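Local coordinates for replication protein B (Plasmid RSF1010, PDB 3H20) that acts as the plasmid's DNA primase, a nucleotidyltransferase that synthesises short primers on single-stranded DNA to start replication, at residues Leu221-Ser226 with Arg253-Glu258. Sequence-based numbering, arbitrary orientation.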
ATOM      1  N   LEU A 221     -24.344 -15.635  18.074  1.00 43.66           N
ATOM      2  CA  LEU A 221     -25.314 -16.455  17.351  1.00 42.57           C
ATOM      3  C   LEU A 221     -24.747 -16.967  16.023  1.00 41.89           C
ATOM      4  O   LEU A 221     -24.790 -18.168  15.747  1.00 41.60           O
ATOM      5  CB  LEU A 221     -26.609 -15.661  17.125  1.00 42.63           C
ATOM      6  CG  LEU A 221     -27.821 -16.343  16.483  1.00 42.59           C
ATOM      7  CD1 LEU A 221     -28.368 -17.458  17.366  1.00 42.39           C
ATOM      8  CD2 LEU A 221     -28.905 -15.311  16.180  1.00 42.38           C
ATOM      9  N   ASP A 222     -24.205 -16.052  15.218  1.00 41.15           N
ATOM     10  CA  ASP A 222     -23.585 -16.395  13.933  1.00 40.36           C
ATOM     11  C   ASP A 222     -22.425 -17.366  14.135  1.00 39.74           C
ATOM     12  O   ASP A 222     -22.226 -18.290  13.343  1.00 39.50           O
ATOM     13  CB  ASP A 222     -23.078 -15.138  13.215  1.00 40.32           C
ATOM     14  CG  ASP A 222     -24.154 -14.074  13.041  1.00 40.40           C
ATOM     15  OD1 ASP A 222     -25.338 -14.421  12.810  1.00 40.47           O
ATOM     16  OD2 ASP A 222     -23.799 -12.878  13.120  1.00 39.72           O
ATOM     17  N   GLU A 223     -21.674 -17.132  15.208  1.00 39.11           N
ATOM     18  CA  GLU A 223     -20.531 -17.945  15.608  1.00 38.86           C
ATOM     19  C   GLU A 223     -20.967 -19.369  15.969  1.00 38.17           C
ATOM     20  O   GLU A 223     -20.348 -20.349  15.545  1.00 37.87           O
ATOM     21  CB  GLU A 223     -19.862 -17.283  16.815  1.00 38.95           C
ATOM     22  CG  GLU A 223     -18.394 -17.595  17.010  1.00 39.72           C
ATOM     23  CD  GLU A 223     -17.764 -16.741  18.099  1.00 39.60           C
ATOM     24  OE1 GLU A 223     -18.083 -15.531  18.161  1.00 40.77           O
ATOM     25  OE2 GLU A 223     -16.942 -17.276  18.880  1.00 40.34           O
ATOM     26  N   TYR A 224     -22.041 -19.463  16.748  1.00 37.47           N
ATOM     27  CA  TYR A 224     -22.627 -20.745  17.138  1.00 36.92           C
ATOM     28  C   TYR A 224     -23.122 -21.538  15.923  1.00 36.97           C
ATOM     29  O   TYR A 224     -22.788 -22.713  15.767  1.00 36.62           O
ATOM     30  CB  TYR A 224     -23.752 -20.525  18.159  1.00 36.51           C
ATOM     31  CG  TYR A 224     -24.597 -21.749  18.437  1.00 35.95           C
ATOM     32  CD1 TYR A 224     -24.176 -22.729  19.342  1.00 36.28           C
ATOM     33  CD2 TYR A 224     -25.828 -21.918  17.804  1.00 35.75           C
ATOM     34  CE1 TYR A 224     -24.959 -23.856  19.594  1.00 34.80           C
ATOM     35  CE2 TYR A 224     -26.609 -23.033  18.046  1.00 35.71           C
ATOM     36  CZ  TYR A 224     -26.171 -23.995  18.937  1.00 35.52           C
ATOM     37  OH  TYR A 224     -26.958 -25.095  19.163  1.00 35.85           O
ATOM     38  N   ARG A 225     -23.899 -20.881  15.060  1.00 37.27           N
ATOM     39  CA  ARG A 225     -24.451 -21.511  13.859  1.00 37.66           C
ATOM     40  C   ARG A 225     -23.359 -22.013  12.912  1.00 37.84           C
ATOM     41  O   ARG A 225     -23.494 -23.082  12.309  1.00 37.89           O
ATOM     42  CB  ARG A 225     -25.397 -20.549  13.137  1.00 37.82           C
ATOM     43  CG  ARG A 225     -26.638 -20.181  13.946  1.00 38.73           C
ATOM     44  CD  ARG A 225     -27.257 -18.875  13.468  1.00 40.92           C
ATOM     45  NE  ARG A 225     -28.046 -19.047  12.250  1.00 41.96           N
ATOM     46  CZ  ARG A 225     -29.350 -19.317  12.227  1.00 43.23           C
ATOM     47  NH1 ARG A 225     -30.038 -19.451  13.357  1.00 43.72           N
ATOM     48  NH2 ARG A 225     -29.971 -19.457  11.066  1.00 43.35           N
ATOM     49  N   SER A 226     -22.280 -21.240  12.794  1.00 38.02           N
ATOM     50  CA  SER A 226     -21.129 -21.612  11.968  1.00 38.12           C
ATOM     51  C   SER A 226     -20.496 -22.929  12.430  1.00 38.03           C
ATOM     52  O   SER A 226     -20.275 -23.831  11.619  1.00 37.83           O
ATOM     53  CB  SER A 226     -20.086 -20.491  11.972  1.00 38.30           C
ATOM     54  OG  SER A 226     -19.206 -20.613  10.869  1.00 38.66           O
ATOM     55  N   ARG A 253     -13.096 -18.824  23.089  1.00 36.65           N
ATOM     56  CA  ARG A 253     -12.834 -17.591  22.343  1.00 38.06           C
ATOM     57  C   ARG A 253     -13.366 -16.348  23.076  1.00 37.81           C
ATOM     58  O   ARG A 253     -13.341 -15.238  22.538  1.00 37.69           O
ATOM     59  CB  ARG A 253     -13.375 -17.704  20.908  1.00 38.03           C
ATOM     60  CG  ARG A 253     -12.595 -18.716  20.064  1.00 39.79           C
ATOM     61  CD  ARG A 253     -13.349 -19.206  18.822  1.00 40.49           C
ATOM     62  NE  ARG A 253     -12.785 -20.473  18.339  1.00 45.59           N
ATOM     63  CZ  ARG A 253     -13.262 -21.206  17.330  1.00 46.52           C
ATOM     64  NH1 ARG A 253     -14.337 -20.818  16.649  1.00 46.44           N
ATOM     65  NH2 ARG A 253     -12.654 -22.339  16.996  1.00 46.96           N
ATOM     66  N   GLY A 254     -13.827 -16.547  24.313  1.00 37.83           N
ATOM     67  CA  GLY A 254     -14.167 -15.444  25.213  1.00 38.17           C
ATOM     68  C   GLY A 254     -15.635 -15.073  25.337  1.00 38.40           C
ATOM     69  O   GLY A 254     -15.976 -14.105  26.028  1.00 38.53           O
ATOM     70  N   ARG A 255     -16.509 -15.825  24.672  1.00 38.71           N
ATOM     71  CA  ARG A 255     -17.943 -15.545  24.729  1.00 38.86           C
ATOM     72  C   ARG A 255     -18.482 -15.827  26.122  1.00 38.97           C
ATOM     73  O   ARG A 255     -18.044 -16.764  26.793  1.00 38.77           O
ATOM     74  CB  ARG A 255     -18.725 -16.353  23.686  1.00 39.00           C
ATOM     75  CG  ARG A 255     -18.446 -15.975  22.233  1.00 39.11           C
ATOM     76  CD  ARG A 255     -18.866 -14.553  21.927  1.00 38.93           C
ATOM     77  NE  ARG A 255     -18.724 -14.234  20.508  1.00 39.47           N
ATOM     78  CZ  ARG A 255     -19.001 -13.049  19.969  1.00 39.17           C
ATOM     79  NH1 ARG A 255     -19.440 -12.044  20.721  1.00 38.83           N
ATOM     80  NH2 ARG A 255     -18.834 -12.868  18.668  1.00 39.42           N
ATOM     81  N   SER A 256     -19.430 -14.997  26.541  1.00 39.11           N
ATOM     82  CA  SER A 256     -20.035 -15.077  27.864  1.00 39.48           C
ATOM     83  C   SER A 256     -20.928 -16.301  28.013  1.00 39.60           C
ATOM     84  O   SER A 256     -21.425 -16.839  27.027  1.00 39.93           O
ATOM     85  CB  SER A 256     -20.843 -13.802  28.132  1.00 39.50           C
ATOM     86  OG  SER A 256     -21.896 -14.028  29.051  1.00 39.81           O
ATOM     87  N   ALA A 257     -21.132 -16.728  29.255  1.00 39.81           N
ATOM     88  CA  ALA A 257     -22.104 -17.773  29.569  1.00 39.93           C
ATOM     89  C   ALA A 257     -23.507 -17.365  29.116  1.00 39.89           C
ATOM     90  O   ALA A 257     -24.279 -18.208  28.662  1.00 39.90           O
ATOM     91  CB  ALA A 257     -22.088 -18.079  31.060  1.00 40.08           C
ATOM     92  N   GLU A 258     -23.811 -16.068  29.232  1.00 40.00           N
ATOM     93  CA  GLU A 258     -25.085 -15.491  28.787  1.00 39.94           C
ATOM     94  C   GLU A 258     -25.192 -15.441  27.257  1.00 39.74           C
ATOM     95  O   GLU A 258     -26.240 -15.778  26.697  1.00 39.49           O
ATOM     96  CB  GLU A 258     -25.295 -14.092  29.386  1.00 39.91           C
ATOM     97  CG  GLU A 258     -26.677 -13.488  29.108  1.00 40.42           C
ATOM     98  CD  GLU A 258     -26.825 -12.045  29.576  1.00 40.52           C
ATOM     99  OE1 GLU A 258     -25.799 -11.377  29.835  1.00 41.80           O
ATOM    100  OE2 GLU A 258     -27.977 -11.573  29.676  1.00 40.62           O
TER
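Glu-223 and Arg-255 meet in a salt bridge in which a single carboxylate oxygen takes up two N-H groups. The guanidinium presents its side, NE together with NH2, and both nitrogens of Arg-255 lie 2.8 Å from Glu-223 OE1, which sits almost in the guanidinium plane. The two flat groups are turned 48° apart, so this is not the coplanar fork that would use both oxygens: NH2 comes nearly along the C-O axis of OE1, whereas NE approaches from above the carboxylate plane. Both bonds are bent, as expected when one acceptor is shared. Glutamate suits its place because it reaches far from helix 220-234: CG stands anti to the backbone N (chi1 -155°) and the chain runs out extended. Arg-255 instead folds at chi2 (-64°), which turns the NE/NH2 edge of the guanidinium toward OE1, and NH1 pairs with Glu-259 at the start of the next helix. The other oxygen, Glu-223 OE2, lies 4.1 Å from CD of Arg-253, which forms a salt bridge through NH1 with Glu-227, one turn beyond Glu-223. A methionine in place of Arg-255 offers OE1 neither N-H, and the glutamate would probably be left without its charge partner and less fixed in rotation. At Gly-254, with positive phi, a CB would jam against the carbonyl O of Arg-253. The bridge thus ties helix 220-234, at the surface of the C-terminal helical bundle, to a turn between two helices: a Schellman motif with Gly-254 as C-prime closes helix 239-252, and Ser-256 OG, accepting from Glu-258 N (2.8 Å), N-caps helix 257-267.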